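Local structure of uncharacterized protein (Parabacteroides merdae ATCC 43184, 4OPW) at residues V128-L133 / T148-C153; E169-S174 / V186-V191. The protein is of unknown function but is probably a cell-surface adhesin, its chain wound into a parallel beta-solenoid like that of the pectate lyase clan. All coordinates share one frame; numbering follows the deposited sequence.

Contact 1 (V128-L133 / T148-C153); sequences VGKLDL and TDKLEC. With EDO (1,2-ethanediol), chain E.
Leu131 and Glu152 are joined through the backbone in the middle of two parallel strands, 130-133 and 150-153, whose axes run 4.8 Å apart and only 1° from parallel. Leu131 N gives its hydrogen to Lys150 O at 2.9 Å, Leu131 O takes one from Glu152 N, and Leu133 N gives the next to Glu152 O at a nearly straight 177°. At the corner Gly129 O accepts twice: Lys150 N lies in its carbonyl plane, whereas Asp149 N, 3.1 Å from Gly129 O, stands above that plane. Gly129 makes the bend with no side chain to accommodate, and Asp149 OD1 there accepts from a bound 1,2-ethanediol.

Charged groups occupy the face of Lys130, Asp132, Lys150 and Glu152. Lys150 bends at chi2 (61°) and chi4, which brings NZ forward along its own strand to the anti lone pair of Glu152 OE2 at 2.8 Å; Asp172 also binds this NZ. The extended Lys130 lies across the carboxylate, its CE 3.4 Å from Glu152 OE2, and its NZ makes a long salt bridge to the same oxygen. Asp132, itself bonded to Asn134, shares a water 2.7 Å from both Asp132 OD1 and Glu152 OE1, which probably eases the like-charge approach of these oxygens at 3.9 Å.

Apolar groups fill the other face. Leu131 and Leu151 lie side by side, CD2 to CD1 at 4.1 Å, while Leu133 CD1 meets Cys153 SG.

The two lysines probably stabilise the ionised Glu152 on a hydrated surface, while leucines and the small, weakly polar Cys153 suit the buried face.

Contact 2 (E169-S174 / V186-V191); sequences EEADYS and VAVPEV
Tyr173 and Val191 meet where the ring reaches over from strand 170-174. From CB the side chain leaves with CG anti to its own carbonyl carbon (chi1 -63°), which carries the ring back along the strand. CB and CG serve as the stem; the first touch is at CD2, with Val191 CG1 lying at the ring edge, near its plane, 3.6 Å away. CE2 continues against the same methyl at 3.8 Å. At the tip, OH comes within 4.1 Å of Val188 CG2, the two side chains approaching from opposite directions. Tyr173 OH also donates to a water at 2.7 Å, and that water donates in turn to Val186 O, so a water links the hydroxyl of a buried tyrosine to the backbone of the neighbouring segment.

Beside the ring, Ala171 CB rests 3.8 Å from Val188 CG1, its small methyl leaving room for the branched valine. Ala171 N gives a 2.9 Å hydrogen bond to Glu190 O, and Glu190 N reaches Glu169 O in a weak one. Pro189, whose ring suits the turned corner, sets CD 3.3 Å from Glu169 O.

Strand 186-188 runs at 112° to strand 170-174; after the corner at 189-190 the chain enters strand 191-197, parallel to 170-177. Leu151 and Cys153 of strand 150-156 border Tyr173, as does Ile203 of strand 200-205, placing the ring inside the solenoid.

How the contacts relate
Strands 150-156 and 170-177 are neighbours in one parallel sheet, so contact 1 passes directly into contact 2: Cys153 N probably bonds to Asp172 O, and Cys153 O to Ser174 N. Both contacts are partly buried. Contact 1 pairs successive rungs along one sheet and divides cleanly between a charged outer face and an apolar inner one, with backbone bonds running along its length. Contact 2 pairs only briefly, at and just after the corner, and depends more on packing between two walls of the solenoid. The two meet on both faces, charge outside and apolar packing inside.

Contact 1 (V128-L133 / T148-C153)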
# COMPACT_ATOMS: atom_id res chain seq x y z
N VAL A 128 3.85 3.83 13.56
CA VAL A 128 2.90 4.94 13.47
C VAL A 128 1.78 4.78 14.48
O VAL A 128 1.58 3.68 14.98
CB VAL A 128 2.31 5.02 12.02
CG1 VAL A 128 3.37 5.43 10.99
CG2 VAL A 128 1.60 3.72 11.60
N GLY A 129 1.05 5.86 14.76
CA GLY A 129 -0.09 5.81 15.66
C GLY A 129 -1.25 5.07 15.01
O GLY A 129 -1.91 4.25 15.65
N LYS A 130 -1.49 5.31 13.72
CA LYS A 130 -2.56 4.66 12.98
C LYS A 130 -2.06 4.26 11.60
O LYS A 130 -1.46 5.07 10.89
CB LYS A 130 -3.76 5.61 12.87
CG LYS A 130 -4.99 5.04 12.17
CD LYS A 130 -5.99 6.14 11.92
CE LYS A 130 -7.31 5.62 11.42
NZ LYS A 130 -8.30 6.71 11.30
N LEU A 131 -2.28 2.99 11.22
CA LEU A 131 -1.87 2.46 9.91
C LEU A 131 -3.12 2.04 9.18
O LEU A 131 -3.85 1.17 9.64
CB LEU A 131 -0.85 1.31 10.06
CG LEU A 131 -0.19 0.76 8.77
CD1 LEU A 131 0.60 1.87 8.01
CD2 LEU A 131 0.74 -0.40 9.10
N ASP A 132 -3.42 2.72 8.08
CA ASP A 132 -4.65 2.53 7.33
C ASP A 132 -4.34 2.07 5.91
O ASP A 132 -3.96 2.86 5.05
CB ASP A 132 -5.45 3.84 7.38
CG ASP A 132 -6.75 3.88 6.61
OD1 ASP A 132 -7.18 2.82 6.12
OD2 ASP A 132 -7.33 4.97 6.51
N LEU A 133 -4.54 0.75 5.67
CA LEU A 133 -4.20 0.11 4.41
C LEU A 133 -5.42 -0.32 3.65
O LEU A 133 -6.32 -0.96 4.21
CB LEU A 133 -3.30 -1.10 4.69
CG LEU A 133 -2.10 -0.87 5.63
CD1 LEU A 133 -1.35 -2.16 5.89
CD2 LEU A 133 -1.15 0.19 5.07
N THR A 148 1.90 -0.34 15.66
CA THR A 148 0.88 0.71 15.62
C THR A 148 -0.10 0.58 16.78
O THR A 148 -0.13 -0.45 17.45
CB THR A 148 0.14 0.69 14.23
OG1 THR A 148 -0.64 1.88 14.07
CG2 THR A 148 -0.75 -0.53 14.04
N ASP A 149 -0.90 1.63 17.00
CA ASP A 149 -1.96 1.59 17.99
C ASP A 149 -3.19 1.04 17.29
O ASP A 149 -3.64 -0.05 17.61
CB ASP A 149 -2.19 2.96 18.64
CG ASP A 149 -1.06 3.39 19.55
OD1 ASP A 149 -0.51 2.52 20.27
OD2 ASP A 149 -0.71 4.59 19.54
N LYS A 150 -3.66 1.73 16.23
CA LYS A 150 -4.79 1.30 15.43
C LYS A 150 -4.34 0.82 14.06
O LYS A 150 -3.64 1.55 13.36
CB LYS A 150 -5.81 2.44 15.29
CG LYS A 150 -7.09 2.03 14.52
CD LYS A 150 -7.89 0.90 15.23
CE LYS A 150 -8.92 0.28 14.31
NZ LYS A 150 -9.98 1.27 13.95
N LEU A 151 -4.77 -0.39 13.68
CA LEU A 151 -4.52 -0.96 12.34
C LEU A 151 -5.84 -1.13 11.62
O LEU A 151 -6.79 -1.70 12.19
CB LEU A 151 -3.78 -2.31 12.46
CG LEU A 151 -3.57 -3.12 11.19
CD1 LEU A 151 -2.67 -2.36 10.18
CD2 LEU A 151 -2.94 -4.46 11.53
N GLU A 152 -5.93 -0.62 10.39
CA GLU A 152 -7.10 -0.76 9.53
C GLU A 152 -6.62 -1.36 8.23
O GLU A 152 -5.68 -0.84 7.61
CB GLU A 152 -7.85 0.55 9.33
CG GLU A 152 -8.53 1.01 10.61
CD GLU A 152 -9.03 2.44 10.62
OE1 GLU A 152 -9.02 3.08 9.54
OE2 GLU A 152 -9.42 2.92 11.70
N CYS A 153 -7.22 -2.51 7.88
CA CYS A 153 -6.92 -3.24 6.67
C CYS A 153 -8.18 -3.53 5.95
O CYS A 153 -9.10 -4.15 6.48
CB CYS A 153 -6.16 -4.53 6.96
SG CYS A 153 -4.42 -4.28 7.31
C1 EDO E . 3.71 3.15 18.04
O1 EDO E . 4.39 2.94 19.27
C2 EDO E . 2.19 3.19 18.29
O2 EDO E . 1.80 2.00 18.96
O HOH W 1 -9.68 2.31 7.01
O HOH W 2 -10.05 5.37 8.53

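Contact 2 (E169-S174 / V186-V191)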
# COMPACT_ATOMS: atom_id res chain seq x y z
N GLU A 169 -2.58 -2.50 18.69
CA GLU A 169 -3.41 -2.59 19.90
C GLU A 169 -4.83 -3.01 19.53
O GLU A 169 -5.47 -3.78 20.25
CB GLU A 169 -3.41 -1.25 20.68
CG GLU A 169 -2.11 -0.99 21.41
CD GLU A 169 -1.89 -1.92 22.58
OE1 GLU A 169 -2.59 -1.76 23.61
OE2 GLU A 169 -1.09 -2.87 22.44
N GLU A 170 -5.31 -2.51 18.37
CA GLU A 170 -6.62 -2.80 17.79
C GLU A 170 -6.47 -2.96 16.30
O GLU A 170 -5.69 -2.22 15.69
CB GLU A 170 -7.64 -1.67 18.05
CG GLU A 170 -7.88 -1.29 19.51
CD GLU A 170 -8.87 -0.15 19.72
OE1 GLU A 170 -8.91 0.77 18.87
OE2 GLU A 170 -9.58 -0.17 20.74
N ALA A 171 -7.22 -3.90 15.71
CA ALA A 171 -7.19 -4.05 14.25
C ALA A 171 -8.58 -4.28 13.71
O ALA A 171 -9.35 -5.05 14.28
CB ALA A 171 -6.27 -5.20 13.84
N ASP A 172 -8.88 -3.60 12.59
CA ASP A 172 -10.11 -3.79 11.84
C ASP A 172 -9.72 -4.37 10.50
O ASP A 172 -9.05 -3.68 9.72
CB ASP A 172 -10.91 -2.48 11.67
CG ASP A 172 -11.52 -1.88 12.92
OD1 ASP A 172 -11.69 -2.62 13.91
OD2 ASP A 172 -11.86 -0.68 12.90
N TYR A 173 -10.06 -5.64 10.27
CA TYR A 173 -9.76 -6.34 9.02
C TYR A 173 -11.04 -6.52 8.25
O TYR A 173 -12.03 -6.99 8.82
CB TYR A 173 -9.11 -7.70 9.28
CG TYR A 173 -7.76 -7.67 9.96
CD1 TYR A 173 -6.63 -7.20 9.30
CD2 TYR A 173 -7.59 -8.23 11.22
CE1 TYR A 173 -5.37 -7.25 9.90
CE2 TYR A 173 -6.34 -8.30 11.83
CZ TYR A 173 -5.23 -7.79 11.16
OH TYR A 173 -3.98 -7.87 11.73
N SER A 174 -11.04 -6.15 6.96
CA SER A 174 -12.25 -6.31 6.16
C SER A 174 -11.93 -6.76 4.74
O SER A 174 -10.94 -6.31 4.16
CB SER A 174 -13.06 -5.02 6.11
OG SER A 174 -13.51 -4.61 7.40
N VAL A 186 1.06 -10.64 12.88
CA VAL A 186 0.78 -9.43 13.64
C VAL A 186 -0.10 -9.77 14.86
O VAL A 186 -1.28 -10.10 14.71
CB VAL A 186 0.14 -8.31 12.76
CG1 VAL A 186 -0.17 -7.06 13.60
CG2 VAL A 186 1.08 -7.94 11.61
N ALA A 187 0.49 -9.65 16.05
CA ALA A 187 -0.25 -9.90 17.29
C ALA A 187 -1.07 -8.66 17.65
O ALA A 187 -0.54 -7.55 17.73
CB ALA A 187 0.70 -10.27 18.42
N VAL A 188 -2.38 -8.87 17.86
CA VAL A 188 -3.32 -7.79 18.18
C VAL A 188 -4.27 -8.23 19.31
O VAL A 188 -5.02 -9.16 19.07
CB VAL A 188 -4.17 -7.33 16.96
CG1 VAL A 188 -5.00 -6.10 17.32
CG2 VAL A 188 -3.34 -7.11 15.70
N PRO A 189 -4.38 -7.50 20.44
CA PRO A 189 -5.34 -7.92 21.48
C PRO A 189 -6.82 -7.86 21.05
O PRO A 189 -7.54 -8.83 21.29
CB PRO A 189 -5.06 -6.95 22.64
CG PRO A 189 -3.68 -6.45 22.40
CD PRO A 189 -3.56 -6.37 20.90
N GLU A 190 -7.26 -6.75 20.40
CA GLU A 190 -8.66 -6.55 20.00
C GLU A 190 -8.80 -6.54 18.48
O GLU A 190 -8.36 -5.60 17.82
CB GLU A 190 -9.21 -5.22 20.57
CG GLU A 190 -9.24 -5.12 22.08
CD GLU A 190 -10.06 -6.18 22.79
OE1 GLU A 190 -11.23 -6.40 22.40
OE2 GLU A 190 -9.52 -6.80 23.73
N VAL A 191 -9.45 -7.59 17.92
CA VAL A 191 -9.62 -7.69 16.47
C VAL A 191 -11.08 -7.74 16.07
O VAL A 191 -11.90 -8.42 16.71
CB VAL A 191 -8.88 -8.95 15.89
CG1 VAL A 191 -9.06 -9.09 14.36
CG2 VAL A 191 -7.39 -8.93 16.23
O HOH W 3 -3.36 -10.26 12.92